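PDB 3W5M: alpha-L-rhamnosidase from Streptomyces avermitilis, which hydrolyses terminal non-reducing alpha-L-rhamnose residues, releasing L-rhamnose from citrus flavonoids such as naringin, rutin and hesperidin and from gum arabic. Local coordinates for residues N303-E308 with W421-G426; A371-V376 with A446-P451. One frame throughout, in Å; residues are numbered along the deposited sequence.

Interaction 1: residues N303-E308 with W421-G426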
ATOM      1  N   ASN A 303      -0.298   1.286 -22.894  1.00 18.13           N
ATOM      2  CA  ASN A 303       0.280   1.227 -24.257  1.00 17.51           C
ATOM      3  C   ASN A 303       1.712   0.761 -24.317  1.00 16.85           C
ATOM      4  O   ASN A 303       2.425   0.798 -23.330  1.00 17.97           O
ATOM      5  CB  ASN A 303       0.159   2.597 -24.938  1.00 18.34           C
ATOM      6  CG  ASN A 303      -1.282   2.971 -25.258  1.00 18.96           C
ATOM      7  OD1 ASN A 303      -1.935   2.339 -26.066  1.00 20.34           O
ATOM      8  ND2 ASN A 303      -1.784   4.003 -24.608  1.00 18.82           N
ATOM      9  N   GLN A 304       2.145   0.308 -25.496  1.00 17.82           N
ATOM     10  CA  GLN A 304       3.520  -0.061 -25.735  1.00 17.63           C
ATOM     11  C   GLN A 304       4.335   1.073 -26.366  1.00 18.63           C
ATOM     12  O   GLN A 304       3.883   1.699 -27.313  1.00 20.52           O
ATOM     13  CB  GLN A 304       3.547  -1.272 -26.667  1.00 18.27           C
ATOM     14  CG  GLN A 304       2.872  -2.500 -26.042  1.00 19.33           C
ATOM     15  CD  GLN A 304       2.864  -3.700 -26.981  1.00 22.59           C
ATOM     16  OE1 GLN A 304       2.974  -3.561 -28.220  1.00 24.86           O
ATOM     17  NE2 GLN A 304       2.677  -4.882 -26.408  1.00 22.25           N
ATOM     18  N   LEU A 305       5.517   1.334 -25.817  1.00 18.91           N
ATOM     19  CA  LEU A 305       6.431   2.362 -26.347  1.00 20.11           C
ATOM     20  C   LEU A 305       7.779   1.712 -26.608  1.00 20.54           C
ATOM     21  O   LEU A 305       8.209   0.851 -25.846  1.00 21.39           O
ATOM     22  CB  LEU A 305       6.548   3.530 -25.365  1.00 21.01           C
ATOM     23  CG  LEU A 305       5.392   4.535 -25.277  1.00 21.05           C
ATOM     24  CD1 LEU A 305       4.101   3.968 -24.725  1.00 23.48           C
ATOM     25  CD2 LEU A 305       5.853   5.646 -24.323  1.00 23.54           C
ATOM     26  N   ARG A 306       8.451   2.070 -27.701  1.00 20.17           N
ATOM     27  CA  ARG A 306       9.722   1.412 -27.989  1.00 20.37           C
ATOM     28  C   ARG A 306      10.636   2.291 -28.803  1.00 19.69           C
ATOM     29  O   ARG A 306      10.174   3.216 -29.478  1.00 19.90           O
ATOM     30  CB  ARG A 306       9.534   0.094 -28.773  1.00 21.65           C
ATOM     31  CG  ARG A 306       9.072   0.304 -30.213  1.00 21.93           C
ATOM     32  CD  ARG A 306       8.779  -1.036 -30.912  1.00 21.37           C
ATOM     33  NE  ARG A 306       9.848  -2.032 -30.768  1.00 23.97           N
ATOM     34  CZ  ARG A 306      10.881  -2.182 -31.595  1.00 23.29           C
ATOM     35  NH1 ARG A 306      11.046  -1.352 -32.616  1.00 23.21           N
ATOM     36  NH2 ARG A 306      11.764  -3.145 -31.368  1.00 23.60           N
ATOM     37  N   HIS A 307      11.909   1.931 -28.752  1.00 19.94           N
ATOM     38  CA  HIS A 307      12.966   2.609 -29.472  1.00 22.83           C
ATOM     39  C   HIS A 307      14.089   1.627 -29.795  1.00 22.89           C
ATOM     40  O   HIS A 307      14.641   0.993 -28.882  1.00 21.55           O
ATOM     41  CB  HIS A 307      13.502   3.720 -28.594  1.00 23.14           C
ATOM     42  CG  HIS A 307      14.653   4.467 -29.191  1.00 25.43           C
ATOM     43  ND1 HIS A 307      14.584   5.093 -30.417  1.00 27.95           N
ATOM     44  CD2 HIS A 307      15.892   4.719 -28.709  1.00 26.85           C
ATOM     45  CE1 HIS A 307      15.735   5.694 -30.672  1.00 27.31           C
ATOM     46  NE2 HIS A 307      16.551   5.470 -29.659  1.00 28.77           N
ATOM     47  N   GLU A 308      14.448   1.522 -31.081  1.00 24.82           N
ATOM     48  CA  GLU A 308      15.678   0.804 -31.468  1.00 26.12           C
ATOM     49  C   GLU A 308      16.857   1.750 -31.654  1.00 25.79           C
ATOM     50  O   GLU A 308      16.672   2.923 -32.029  1.00 27.70           O
ATOM     51  CB  GLU A 308      15.478  -0.052 -32.728  1.00 27.42           C
ATOM     52  CG  GLU A 308      14.584  -1.260 -32.449  1.00 30.74           C
ATOM     53  CD  GLU A 308      14.482  -2.241 -33.618  1.00 34.15           C
ATOM     54  OE1 GLU A 308      15.516  -2.501 -34.281  1.00 33.55           O
ATOM     55  OE2 GLU A 308      13.357  -2.758 -33.859  1.00 33.55           O
ATOM     56  N   TRP A 421      10.785   7.877 -30.292  1.00 22.96           N
ATOM     57  CA  TRP A 421      10.134   6.620 -29.875  1.00 21.56           C
ATOM     58  C   TRP A 421       8.801   6.406 -30.597  1.00 20.96           C
ATOM     59  O   TRP A 421       8.152   7.355 -31.056  1.00 22.40           O
ATOM     60  CB  TRP A 421       9.900   6.626 -28.327  1.00 19.03           C
ATOM     61  CG  TRP A 421      11.158   6.401 -27.507  1.00 19.04           C
ATOM     62  CD1 TRP A 421      12.371   7.071 -27.624  1.00 19.72           C
ATOM     63  CD2 TRP A 421      11.316   5.489 -26.423  1.00 19.73           C
ATOM     64  NE1 TRP A 421      13.264   6.603 -26.699  1.00 19.92           N
ATOM     65  CE2 TRP A 421      12.644   5.627 -25.947  1.00 19.88           C
ATOM     66  CE3 TRP A 421      10.464   4.543 -25.811  1.00 18.97           C
ATOM     67  CZ2 TRP A 421      13.136   4.872 -24.881  1.00 19.13           C
ATOM     68  CZ3 TRP A 421      10.955   3.804 -24.743  1.00 19.05           C
ATOM     69  CH2 TRP A 421      12.274   3.965 -24.294  1.00 18.61           C
ATOM     70  N   ARG A 422       8.360   5.149 -30.687  1.00 21.09           N
ATOM     71  CA  ARG A 422       7.122   4.829 -31.377  1.00 21.14           C
ATOM     72  C   ARG A 422       6.200   4.037 -30.434  1.00 19.64           C
ATOM     73  O   ARG A 422       6.687   3.413 -29.518  1.00 19.57           O
ATOM     74  CB  ARG A 422       7.446   4.058 -32.662  1.00 26.05           C
ATOM     75  CG  ARG A 422       8.179   4.986 -33.635  1.00 29.58           C
ATOM     76  CD  ARG A 422       8.597   4.334 -34.929  1.00 35.98           C
ATOM     77  NE  ARG A 422       7.485   4.049 -35.832  1.00 40.19           N
ATOM     78  CZ  ARG A 422       6.746   4.957 -36.468  1.00 45.58           C
ATOM     79  NH1 ARG A 422       6.947   6.260 -36.293  1.00 46.83           N
ATOM     80  NH2 ARG A 422       5.787   4.548 -37.284  1.00 49.84           N
ATOM     81  N   ALA A 423       4.906   4.116 -30.687  1.00 20.19           N
ATOM     82  CA  ALA A 423       3.864   3.594 -29.802  1.00 21.15           C
ATOM     83  C   ALA A 423       2.800   2.806 -30.535  1.00 21.93           C
ATOM     84  O   ALA A 423       2.506   3.065 -31.719  1.00 24.32           O
ATOM     85  CB  ALA A 423       3.243   4.736 -28.996  1.00 18.43           C
ATOM     86  N   ALA A 424       2.213   1.836 -29.827  1.00 20.61           N
ATOM     87  CA  ALA A 424       1.096   1.021 -30.332  1.00 20.58           C
ATOM     88  C   ALA A 424       0.243   0.610 -29.149  1.00 21.09           C
ATOM     89  O   ALA A 424       0.743   0.576 -28.010  1.00 21.15           O
ATOM     90  CB  ALA A 424       1.602  -0.205 -31.049  1.00 21.50           C
ATOM     91  N   SER A 425      -1.010   0.243 -29.420  1.00 21.92           N
ATOM     92  CA  SER A 425      -1.936  -0.175 -28.351  1.00 23.84           C
ATOM     93  C   SER A 425      -1.510  -1.493 -27.696  1.00 24.49           C
ATOM     94  O   SER A 425      -1.520  -1.602 -26.469  1.00 25.41           O
ATOM     95  CB  SER A 425      -3.378  -0.225 -28.875  1.00 25.53           C
ATOM     96  OG  SER A 425      -3.422  -0.933 -30.098  1.00 30.03           O
ATOM     97  N   GLY A 426      -1.105  -2.486 -28.492  1.00 21.88           N
ATOM     98  CA  GLY A 426      -0.719  -3.783 -27.907  1.00 22.68           C
ATOM     99  C   GLY A 426      -1.897  -4.482 -27.216  1.00 20.23           C
ATOM    100  O   GLY A 426      -3.024  -4.114 -27.444  1.00 20.41           O
TER
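His-307 lies across the five-membered ring of Trp-421. Its CB sits over the indole face, 3.4 Å from Trp-421 CE2, in a CH-pi contact. CG is anti to the backbone N (chi1 177°), which carries the imidazole past NE1 of the indole. The two rings form an offset stack, with planes at 14°. On the benzo side, Trp-421 CE3 comes 4.1 Å from Leu-305 CB. An alanine at Trp-421 would remove the indole face under His-307 and the benzo carbon beside Leu-305, and would probably free the imidazole to turn and leave Thr-416 O without the indole N-H. The backbones behind form an antiparallel pair in a seven-stranded sheet, consistent with the jelly-roll beta-sandwich of the rhamnosidase N-terminal domain. Arg-306 and Arg-422 exchange two bonds, and so do Gln-304 and Ala-424. Between them Leu-305 and Ala-423 are a non-hydrogen-bonded pair, with Leu-305 CG 4.3 Å from Ala-423 CB. Beyond the pairing, Gly-426 CA packs 3.7 Å from Gln-304 CD, where a side chain would clash. Thr-445 holds Gln-304 OE1. NH1 and NH2 of Arg-306 grip Glu-308 OE2 end-on in a salt bridge. NE reaches Trp-448 O, and NH1 also salt-bridges Asp-455.

Interaction 2: residues A371-V376 with A446-P451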
ATOM      1  N   ALA A 371      17.061  -2.864 -28.639  1.00 22.01           N
ATOM      2  CA  ALA A 371      15.723  -2.292 -28.505  1.00 22.13           C
ATOM      3  C   ALA A 371      15.419  -2.054 -27.006  1.00 20.72           C
ATOM      4  O   ALA A 371      15.649  -2.920 -26.169  1.00 19.91           O
ATOM      5  CB  ALA A 371      14.690  -3.236 -29.098  1.00 23.07           C
ATOM      6  N   LEU A 372      14.914  -0.868 -26.692  1.00 21.15           N
ATOM      7  CA  LEU A 372      14.439  -0.561 -25.335  1.00 20.86           C
ATOM      8  C   LEU A 372      12.929  -0.333 -25.470  1.00 20.04           C
ATOM      9  O   LEU A 372      12.463   0.253 -26.439  1.00 20.10           O
ATOM     10  CB  LEU A 372      15.173   0.659 -24.770  1.00 21.96           C
ATOM     11  CG  LEU A 372      14.785   1.109 -23.363  1.00 24.00           C
ATOM     12  CD1 LEU A 372      15.182   0.057 -22.353  1.00 21.77           C
ATOM     13  CD2 LEU A 372      15.459   2.445 -23.048  1.00 25.63           C
ATOM     14  N   ALA A 373      12.148  -0.841 -24.522  1.00 20.31           N
ATOM     15  CA  ALA A 373      10.709  -0.847 -24.705  1.00 18.82           C
ATOM     16  C   ALA A 373      10.035  -0.726 -23.347  1.00 18.44           C
ATOM     17  O   ALA A 373      10.630  -1.107 -22.354  1.00 18.60           O
ATOM     18  CB  ALA A 373      10.285  -2.136 -25.346  1.00 19.45           C
ATOM     19  N   ALA A 374       8.807  -0.214 -23.318  1.00 17.58           N
ATOM     20  CA  ALA A 374       8.078  -0.168 -22.029  1.00 18.01           C
ATOM     21  C   ALA A 374       6.576  -0.223 -22.226  1.00 17.66           C
ATOM     22  O   ALA A 374       6.070   0.286 -23.213  1.00 18.88           O
ATOM     23  CB  ALA A 374       8.478   1.075 -21.207  1.00 17.55           C
ATOM     24  N   TYR A 375       5.867  -0.836 -21.267  1.00 16.98           N
ATOM     25  CA  TYR A 375       4.444  -0.628 -21.102  1.00 16.16           C
ATOM     26  C   TYR A 375       4.308   0.580 -20.197  1.00 16.16           C
ATOM     27  O   TYR A 375       5.099   0.724 -19.269  1.00 16.67           O
ATOM     28  CB  TYR A 375       3.795  -1.787 -20.370  1.00 17.29           C
ATOM     29  CG  TYR A 375       3.579  -2.990 -21.261  1.00 18.23           C
ATOM     30  CD1 TYR A 375       2.591  -2.965 -22.249  1.00 20.25           C
ATOM     31  CD2 TYR A 375       4.325  -4.145 -21.090  1.00 20.93           C
ATOM     32  CE1 TYR A 375       2.385  -4.058 -23.083  1.00 24.46           C
ATOM     33  CE2 TYR A 375       4.124  -5.258 -21.923  1.00 23.58           C
ATOM     34  CZ  TYR A 375       3.146  -5.194 -22.911  1.00 24.52           C
ATOM     35  OH  TYR A 375       2.905  -6.260 -23.787  1.00 28.46           O
ATOM     36  N   VAL A 376       3.333   1.418 -20.506  1.00 16.34           N
ATOM     37  CA  VAL A 376       3.038   2.626 -19.701  1.00 17.15           C
ATOM     38  C   VAL A 376       1.541   2.686 -19.380  1.00 16.81           C
ATOM     39  O   VAL A 376       0.727   2.784 -20.295  1.00 17.07           O
ATOM     40  CB  VAL A 376       3.439   3.909 -20.456  1.00 18.45           C
ATOM     41  CG1 VAL A 376       3.189   5.121 -19.530  1.00 18.26           C
ATOM     42  CG2 VAL A 376       4.878   3.817 -20.893  1.00 18.53           C
ATOM     43  N   ALA A 446       4.275  -9.693 -31.378  1.00 27.27           N
ATOM     44  CA  ALA A 446       5.438 -10.514 -31.090  1.00 28.85           C
ATOM     45  C   ALA A 446       6.747  -9.889 -31.562  1.00 27.06           C
ATOM     46  O   ALA A 446       6.863  -9.442 -32.722  1.00 28.95           O
ATOM     47  CB  ALA A 446       5.261 -11.911 -31.696  1.00 30.72           C
ATOM     48  N   GLY A 447       7.726  -9.866 -30.665  1.00 24.49           N
ATOM     49  CA  GLY A 447       9.076  -9.401 -31.003  1.00 25.04           C
ATOM     50  C   GLY A 447       9.341  -7.921 -30.715  1.00 24.49           C
ATOM     51  O   GLY A 447      10.449  -7.435 -30.950  1.00 23.28           O
ATOM     52  N   TRP A 448       8.363  -7.221 -30.147  1.00 23.66           N
ATOM     53  CA  TRP A 448       8.474  -5.762 -30.022  1.00 22.24           C
ATOM     54  C   TRP A 448       9.528  -5.312 -29.013  1.00 23.31           C
ATOM     55  O   TRP A 448       9.956  -4.141 -29.035  1.00 23.20           O
ATOM     56  CB  TRP A 448       7.099  -5.119 -29.738  1.00 24.07           C
ATOM     57  CG  TRP A 448       6.628  -5.359 -28.331  1.00 24.02           C
ATOM     58  CD1 TRP A 448       6.163  -6.530 -27.818  1.00 24.07           C
ATOM     59  CD2 TRP A 448       6.593  -4.404 -27.251  1.00 24.42           C
ATOM     60  NE1 TRP A 448       5.814  -6.364 -26.494  1.00 25.86           N
ATOM     61  CE2 TRP A 448       6.112  -5.081 -26.116  1.00 23.14           C
ATOM     62  CE3 TRP A 448       6.964  -3.050 -27.130  1.00 23.25           C
ATOM     63  CZ2 TRP A 448       5.942  -4.449 -24.878  1.00 24.74           C
ATOM     64  CZ3 TRP A 448       6.796  -2.419 -25.894  1.00 22.79           C
ATOM     65  CH2 TRP A 448       6.295  -3.116 -24.792  1.00 22.65           C
ATOM     66  N   THR A 449       9.923  -6.192 -28.095  1.00 23.07           N
ATOM     67  CA  THR A 449      10.968  -5.827 -27.126  1.00 24.26           C
ATOM     68  C   THR A 449      12.358  -6.193 -27.620  1.00 23.42           C
ATOM     69  O   THR A 449      13.328  -6.053 -26.895  1.00 22.96           O
ATOM     70  CB  THR A 449      10.716  -6.432 -25.739  1.00 25.71           C
ATOM     71  OG1 THR A 449      10.878  -7.851 -25.805  1.00 27.83           O
ATOM     72  CG2 THR A 449       9.289  -6.116 -25.287  1.00 24.61           C
ATOM     73  N   SER A 450      12.437  -6.656 -28.872  1.00 24.75           N
ATOM     74  CA  SER A 450      13.706  -7.031 -29.494  1.00 25.66           C
ATOM     75  C   SER A 450      14.048  -6.199 -30.733  1.00 23.47           C
ATOM     76  O   SER A 450      13.153  -5.701 -31.418  1.00 25.66           O
ATOM     77  CB  SER A 450      13.702  -8.534 -29.860  1.00 23.65           C
ATOM     78  OG  SER A 450      13.743  -9.318 -28.676  1.00 25.26           O
ATOM     79  N   PRO A 451      15.351  -6.060 -31.038  1.00 25.40           N
ATOM     80  CA  PRO A 451      15.716  -5.318 -32.240  1.00 26.58           C
ATOM     81  C   PRO A 451      15.288  -6.083 -33.480  1.00 28.36           C
ATOM     82  O   PRO A 451      14.983  -7.262 -33.382  1.00 29.48           O
ATOM     83  CB  PRO A 451      17.242  -5.207 -32.155  1.00 25.54           C
ATOM     84  CG  PRO A 451      17.679  -6.268 -31.223  1.00 25.70           C
ATOM     85  CD  PRO A 451      16.519  -6.647 -30.354  1.00 23.59           C
TER
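Trp-448 fits its six-membered ring between Ala-373 and Tyr-375. It projects from a type I beta turn, Gly-447 to Ser-450, packed on strand 368-377 of the beta-sandwich. The strand offers a low surface here. Ala-371 and Ala-373 point their methyls at the loop, and Tyr-375 stands up beside them. The indole fills the hollow over Ala-373, against the phenol. Ala-373 CB meets the benzo ring obliquely, 3.5 Å from Trp-448 CZ3. The CZ2 corner of the indole meets one face of the Tyr-375 ring, toward the phenol's outer rim. The pair is edge-to-face (T-shaped), with centroids 5.0 Å apart and planes at 68°. CG of Tyr-375 is anti to the carbonyl carbon, beside the backbone N (chi1 -78°), and the ring end thus reaches the indole. The phenol OH accepts a hydrogen bond from Gln-304 NE2, which fixes the far end of the side chain. Trp-448 CG lies between its own backbone N and carbonyl carbon (chi1 74°), which sends the indole obliquely up to the strand, benzo end first. Thr-449 folds back over it: its CG2 sits over the centre of one indole face, 3.5 Å above the plane. The same methyl reaches the strand, 4.1 Å from Ala-373 CB. The turn is closed by Ser-450 N to Gly-447 O, and Gly-447 takes a positive phi that suits glycine. Farther along, the loop backbone runs over a second bump. Ala-371 CB presses on the Ser-450 to Pro-451 peptide, 3.4 Å from Ser-450 C, and the proline ring lies beside it, with Pro-451 CD 4.1 Å from Ala-371 CB. Across the segments the fit is by shape, without polar bonds. At the indole edge, near its plane, Ala-374 O lies 3.8 Å from Trp-448 CH2.

How the interactions relate
Interactions 1 and 2 are neighbours in one sheet, with centres about 7 Å apart. Strand 303-311, which carries segment 303-308, lies between the other two strands. It pairs with 422-424 on one side and with 368-377 on the other, where Ala-374 N lies 2.8 Å from Leu-305 O. The turn of interaction 2 lies beside the sheet face that carries Gln-304 and Arg-306. Arg-306 NE is 2.7 Å from Trp-448 O, and Gln-304 NE2 packs 3.5 Å from Trp-448 CE2. Arg-306 thus ties the loop 446-451 to the strand pair of interaction 1. Along the chain the segments alternate. Both contacts lie away from the catalytic residues, the rhamnose-binding residues and the calcium ion.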